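Local coordinates for protein esterase (PDB 3D7R) that probably hydrolyses ester bonds as a member of the alpha/beta hydrolase superfamily, although its natural substrate is not established, at residues Pro136-Gln148 against Lys234-Ile246. Sequence-based numbering, arbitrary orientation.
Sequences PKTPEFHIDDTFQ and KWANGLPLTDKRI. With DMS (dimethyl sulfoxide), chain M.
Trp235 turns its CG directly away from its own amide nitrogen (chi1 -178°), and this brings one indole face against Ile143 at the start of helix 143-161, with Ile143 CA over it toward the rim. Ile143, extended through both torsions, runs its CG1 branch across the six-membered ring. Ile143 CB sits 3.9 Å from the centroid of the Trp235 six-membered ring, almost on the normal, a CH-pi contact, and CD1 continues to Ile246 and over the guanidinium face of Arg245. Trp235 NE1 donates to Thr146 OG1 (2.8 Å, 173°) in the ring plane, which helps to hold the indole's rotation; that hydroxyl in turn donates a hydrogen bond to Pro136 O. Backbone joins backbone where Ile143 N meets Trp235 O at 2.9 Å. Next to it, the Asn237 amide stacks over the His142 imidazole, planes 15° apart, and donates from ND2 to a dimethyl sulfoxide probably left from crystallisation. On the outer side, Arg245 NH1 and NH2 both reach Asp144 OD1 in a salt bridge, NH2 at 2.8 Å. Leu177 of helix 173-187 touches both Trp235 and Thr146. The whole illustrates how one tryptophan can join two helix ends within an alpha/beta hydrolase fold.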
loop_
_atom_site.group_PDB
_atom_site.type_symbol
_atom_site.label_atom_id
_atom_site.label_comp_id
_atom_site.label_asym_id
_atom_site.label_seq_id
_atom_site.Cartn_x
_atom_site.Cartn_y
_atom_site.Cartn_z
ATOM N N PRO A 136 10.072 3.333 8.227
ATOM C CA PRO A 136 10.550 2.343 9.207
ATOM C C PRO A 136 9.761 1.031 9.200
ATOM O O PRO A 136 8.519 1.024 9.116
ATOM C CB PRO A 136 10.354 3.062 10.549
ATOM C CG PRO A 136 10.557 4.529 10.203
ATOM C CD PRO A 136 9.864 4.660 8.848
ATOM N N LYS A 137 10.504 -0.068 9.291
ATOM C CA LYS A 137 9.955 -1.409 9.230
ATOM C C LYS A 137 10.148 -2.168 10.517
ATOM O O LYS A 137 11.149 -1.977 11.246
ATOM C CB LYS A 137 10.639 -2.227 8.122
ATOM C CG LYS A 137 10.593 -1.640 6.720
ATOM C CD LYS A 137 9.170 -1.322 6.300
ATOM C CE LYS A 137 9.065 -1.070 4.786
ATOM N NZ LYS A 137 9.834 0.196 4.337
ATOM N N THR A 138 9.202 -3.068 10.772
ATOM C CA THR A 138 9.362 -4.070 11.805
ATOM C C THR A 138 10.319 -5.169 11.279
ATOM O O THR A 138 10.460 -5.335 10.062
ATOM C CB THR A 138 7.960 -4.588 12.299
ATOM O OG1 THR A 138 7.913 -4.618 13.736
ATOM C CG2 THR A 138 7.541 -5.954 11.701
ATOM N N PRO A 139 10.945 -5.958 12.178
ATOM C CA PRO A 139 10.710 -6.046 13.619
ATOM C C PRO A 139 11.374 -4.978 14.485
ATOM O O PRO A 139 11.049 -4.903 15.671
ATOM C CB PRO A 139 11.283 -7.425 13.982
ATOM C CG PRO A 139 12.435 -7.587 13.013
ATOM C CD PRO A 139 11.965 -6.926 11.726
ATOM N N GLU A 140 12.304 -4.191 13.942
ATOM C CA GLU A 140 12.993 -3.187 14.780
ATOM C C GLU A 140 12.102 -1.986 15.140
ATOM O O GLU A 140 12.107 -1.482 16.267
ATOM C CB GLU A 140 14.288 -2.705 14.121
ATOM C CG GLU A 140 15.055 -1.693 14.976
ATOM C CD GLU A 140 16.523 -1.567 14.590
ATOM O OE1 GLU A 140 16.893 -1.919 13.446
ATOM O OE2 GLU A 140 17.314 -1.099 15.443
ATOM N N PHE A 141 11.344 -1.521 14.167
ATOM C CA PHE A 141 10.465 -0.380 14.383
ATOM C C PHE A 141 8.990 -0.762 14.397
ATOM O O PHE A 141 8.599 -1.866 13.995
ATOM C CB PHE A 141 10.796 0.712 13.356
ATOM C CG PHE A 141 12.240 1.150 13.412
ATOM C CD1 PHE A 141 12.680 1.992 14.437
ATOM C CD2 PHE A 141 13.168 0.674 12.492
ATOM C CE1 PHE A 141 14.012 2.375 14.519
ATOM C CE2 PHE A 141 14.500 1.048 12.566
ATOM C CZ PHE A 141 14.930 1.902 13.576
ATOM N N HIS A 142 8.162 0.170 14.861
ATOM C CA HIS A 142 6.791 -0.140 15.193
ATOM C C HIS A 142 5.845 0.903 14.630
ATOM O O HIS A 142 6.275 1.899 14.043
ATOM C CB HIS A 142 6.664 -0.255 16.718
ATOM C CG HIS A 142 7.611 -1.255 17.312
ATOM N ND1 HIS A 142 8.771 -0.891 17.960
ATOM C CD2 HIS A 142 7.598 -2.610 17.299
ATOM C CE1 HIS A 142 9.413 -1.976 18.355
ATOM N NE2 HIS A 142 8.721 -3.033 17.967
ATOM N N ILE A 143 4.560 0.662 14.820
ATOM C CA ILE A 143 3.506 1.516 14.269
ATOM C C ILE A 143 3.778 3.041 14.336
ATOM O O ILE A 143 3.681 3.717 13.318
ATOM C CB ILE A 143 2.118 1.147 14.861
ATOM C CG1 ILE A 143 1.015 1.993 14.197
ATOM C CG2 ILE A 143 2.137 1.237 16.408
ATOM C CD1 ILE A 143 -0.410 1.609 14.580
ATOM N N ASP A 144 4.127 3.580 15.505
ATOM C CA ASP A 144 4.302 5.042 15.613
ATOM C C ASP A 144 5.460 5.575 14.790
ATOM O O ASP A 144 5.360 6.664 14.228
ATOM C CB ASP A 144 4.424 5.511 17.058
ATOM C CG ASP A 144 3.137 5.328 17.845
ATOM O OD1 ASP A 144 2.069 5.003 17.265
ATOM O OD2 ASP A 144 3.194 5.528 19.072
ATOM N N ASP A 145 6.552 4.805 14.718
ATOM C CA ASP A 145 7.703 5.137 13.886
ATOM C C ASP A 145 7.276 5.242 12.426
ATOM O O ASP A 145 7.673 6.152 11.699
ATOM C CB ASP A 145 8.778 4.034 13.996
ATOM C CG ASP A 145 9.268 3.825 15.427
ATOM O OD1 ASP A 145 9.701 4.816 16.046
ATOM O OD2 ASP A 145 9.229 2.673 15.934
ATOM N N THR A 146 6.488 4.269 11.997
ATOM C CA THR A 146 6.060 4.160 10.605
ATOM C C THR A 146 5.192 5.347 10.238
ATOM O O THR A 146 5.438 6.032 9.234
ATOM C CB THR A 146 5.268 2.858 10.401
ATOM O OG1 THR A 146 6.128 1.754 10.692
ATOM C CG2 THR A 146 4.743 2.741 8.946
ATOM N N PHE A 147 4.188 5.613 11.071
ATOM C CA PHE A 147 3.255 6.709 10.786
ATOM C C PHE A 147 3.883 8.113 10.899
ATOM O O PHE A 147 3.553 8.995 10.112
ATOM C CB PHE A 147 1.969 6.576 11.625
ATOM C CG PHE A 147 0.972 5.591 11.044
ATOM C CD1 PHE A 147 0.421 5.802 9.771
ATOM C CD2 PHE A 147 0.620 4.438 11.741
ATOM C CE1 PHE A 147 -0.494 4.880 9.219
ATOM C CE2 PHE A 147 -0.290 3.518 11.203
ATOM C CZ PHE A 147 -0.853 3.747 9.941
ATOM N N GLN A 148 4.791 8.318 11.849
ATOM C CA GLN A 148 5.452 9.618 11.968
ATOM C C GLN A 148 6.277 9.939 10.732
ATOM O O GLN A 148 6.312 11.087 10.266
ATOM C CB GLN A 148 6.278 9.715 13.272
ATOM C CG GLN A 148 5.337 9.636 14.511
ATOM C CD GLN A 148 6.047 9.647 15.864
ATOM O OE1 GLN A 148 7.204 9.228 15.999
ATOM N NE2 GLN A 148 5.329 10.106 16.886
ATOM N N LYS A 234 3.799 -7.980 15.791
ATOM C CA LYS A 234 5.141 -7.456 16.090
ATOM C C LYS A 234 5.200 -5.921 15.884
ATOM O O LYS A 234 5.676 -5.182 16.751
ATOM C CB LYS A 234 6.185 -8.163 15.231
ATOM C CG LYS A 234 7.630 -7.720 15.489
ATOM C CD LYS A 234 8.082 -8.161 16.875
ATOM C CE LYS A 234 9.500 -8.652 16.870
ATOM N NZ LYS A 234 9.838 -9.158 18.222
ATOM N N TRP A 235 4.683 -5.467 14.741
ATOM C CA TRP A 235 4.636 -4.048 14.385
ATOM C C TRP A 235 3.749 -3.219 15.342
ATOM O O TRP A 235 4.123 -2.093 15.748
ATOM C CB TRP A 235 4.151 -3.925 12.946
ATOM C CG TRP A 235 4.094 -2.528 12.395
ATOM C CD1 TRP A 235 5.139 -1.696 12.129
ATOM C CD2 TRP A 235 2.913 -1.835 11.995
ATOM N NE1 TRP A 235 4.684 -0.514 11.597
ATOM C CE2 TRP A 235 3.315 -0.576 11.501
ATOM C CE3 TRP A 235 1.546 -2.155 12.019
ATOM C CZ2 TRP A 235 2.399 0.366 11.036
ATOM C CZ3 TRP A 235 0.634 -1.216 11.549
ATOM C CH2 TRP A 235 1.066 0.021 11.056
ATOM N N ALA A 236 2.618 -3.799 15.728
ATOM C CA ALA A 236 1.633 -3.143 16.600
ATOM C C ALA A 236 2.173 -2.873 18.002
ATOM O O ALA A 236 1.681 -1.982 18.668
ATOM C CB ALA A 236 0.352 -3.983 16.690
ATOM N N ASN A 237 3.155 -3.661 18.441
ATOM C CA ASN A 237 3.892 -3.417 19.695
ATOM C C ASN A 237 2.970 -3.285 20.910
ATOM O O ASN A 237 3.153 -2.403 21.742
ATOM C CB ASN A 237 4.829 -2.194 19.552
ATOM C CG ASN A 237 5.931 -2.167 20.604
ATOM O OD1 ASN A 237 6.471 -3.204 20.982
ATOM N ND2 ASN A 237 6.269 -0.973 21.079
ATOM N N GLY A 238 1.982 -4.169 21.013
ATOM C CA GLY A 238 1.102 -4.167 22.180
ATOM C C GLY A 238 -0.306 -3.656 21.903
ATOM O O GLY A 238 -1.199 -3.874 22.711
ATOM N N LEU A 239 -0.505 -2.957 20.787
ATOM C CA LEU A 239 -1.854 -2.541 20.377
ATOM C C LEU A 239 -2.616 -3.713 19.792
ATOM O O LEU A 239 -2.032 -4.520 19.063
ATOM C CB LEU A 239 -1.823 -1.405 19.345
ATOM C CG LEU A 239 -1.422 0.003 19.784
ATOM C CD1 LEU A 239 -1.357 0.891 18.551
ATOM C CD2 LEU A 239 -2.414 0.591 20.815
ATOM N N PRO A 240 -3.925 -3.821 20.101
ATOM C CA PRO A 240 -4.736 -4.890 19.486
ATOM C C PRO A 240 -4.803 -4.716 17.968
ATOM O O PRO A 240 -4.863 -3.573 17.478
ATOM C CB PRO A 240 -6.128 -4.681 20.079
ATOM C CG PRO A 240 -5.949 -3.782 21.248
ATOM C CD PRO A 240 -4.717 -2.966 21.003
ATOM N N LEU A 241 -4.802 -5.830 17.232
ATOM C CA LEU A 241 -4.899 -5.778 15.764
ATOM C C LEU A 241 -6.160 -5.065 15.277
ATOM O O LEU A 241 -6.213 -4.579 14.135
ATOM C CB LEU A 241 -4.805 -7.196 15.154
ATOM C CG LEU A 241 -3.441 -7.895 15.309
ATOM C CD1 LEU A 241 -3.387 -9.207 14.525
ATOM C CD2 LEU A 241 -2.294 -6.995 14.899
ATOM N N THR A 242 -7.178 -5.009 16.135
ATOM C CA THR A 242 -8.449 -4.359 15.776
ATOM C C THR A 242 -8.414 -2.819 15.923
ATOM O O THR A 242 -9.345 -2.137 15.472
ATOM C CB THR A 242 -9.623 -4.898 16.621
ATOM O OG1 THR A 242 -9.310 -4.730 17.998
ATOM C CG2 THR A 242 -9.873 -6.395 16.345
ATOM N N ASP A 243 -7.366 -2.286 16.568
ATOM C CA ASP A 243 -7.162 -0.832 16.649
ATOM C C ASP A 243 -7.309 -0.256 15.247
ATOM O O ASP A 243 -6.726 -0.773 14.288
ATOM C CB ASP A 243 -5.767 -0.504 17.215
ATOM C CG ASP A 243 -5.557 0.992 17.466
ATOM O OD1 ASP A 243 -5.313 1.370 18.626
ATOM O OD2 ASP A 243 -5.632 1.812 16.533
ATOM N N LYS A 244 -8.097 0.803 15.123
ATOM C CA LYS A 244 -8.370 1.408 13.828
ATOM C C LYS A 244 -7.117 1.905 13.100
ATOM O O LYS A 244 -7.115 2.037 11.883
ATOM C CB LYS A 244 -9.381 2.541 13.980
ATOM C CG LYS A 244 -8.905 3.756 14.815
ATOM C CD LYS A 244 -10.037 4.796 14.967
ATOM C CE LYS A 244 -9.530 6.097 15.566
ATOM N NZ LYS A 244 -9.214 5.917 17.007
ATOM N N ARG A 245 -6.041 2.197 13.828
ATOM C CA ARG A 245 -4.823 2.622 13.128
ATOM C C ARG A 245 -4.150 1.452 12.394
ATOM O O ARG A 245 -3.424 1.653 11.410
ATOM C CB ARG A 245 -3.831 3.290 14.093
ATOM C CG ARG A 245 -4.393 4.471 14.896
ATOM C CD ARG A 245 -3.474 4.748 16.106
ATOM N NE ARG A 245 -2.215 5.250 15.599
ATOM C CZ ARG A 245 -1.030 5.162 16.194
ATOM N NH1 ARG A 245 -0.869 4.563 17.381
ATOM N NH2 ARG A 245 0.003 5.695 15.572
ATOM N N ILE A 246 -4.392 0.244 12.887
ATOM C CA ILE A 246 -3.844 -0.996 12.310
ATOM C C ILE A 246 -4.801 -1.601 11.271
ATOM O O ILE A 246 -4.374 -2.044 10.206
ATOM C CB ILE A 246 -3.582 -2.034 13.419
ATOM C CG1 ILE A 246 -2.523 -1.488 14.392
ATOM C CG2 ILE A 246 -3.130 -3.377 12.806
ATOM C CD1 ILE A 246 -2.450 -2.232 15.680
HETATM S S DMS M . 3.353 1.612 20.983
HETATM O O DMS M . 4.754 0.990 20.036
HETATM C C1 DMS M . 3.734 3.296 21.554
HETATM C C2 DMS M . 1.933 1.941 19.911
#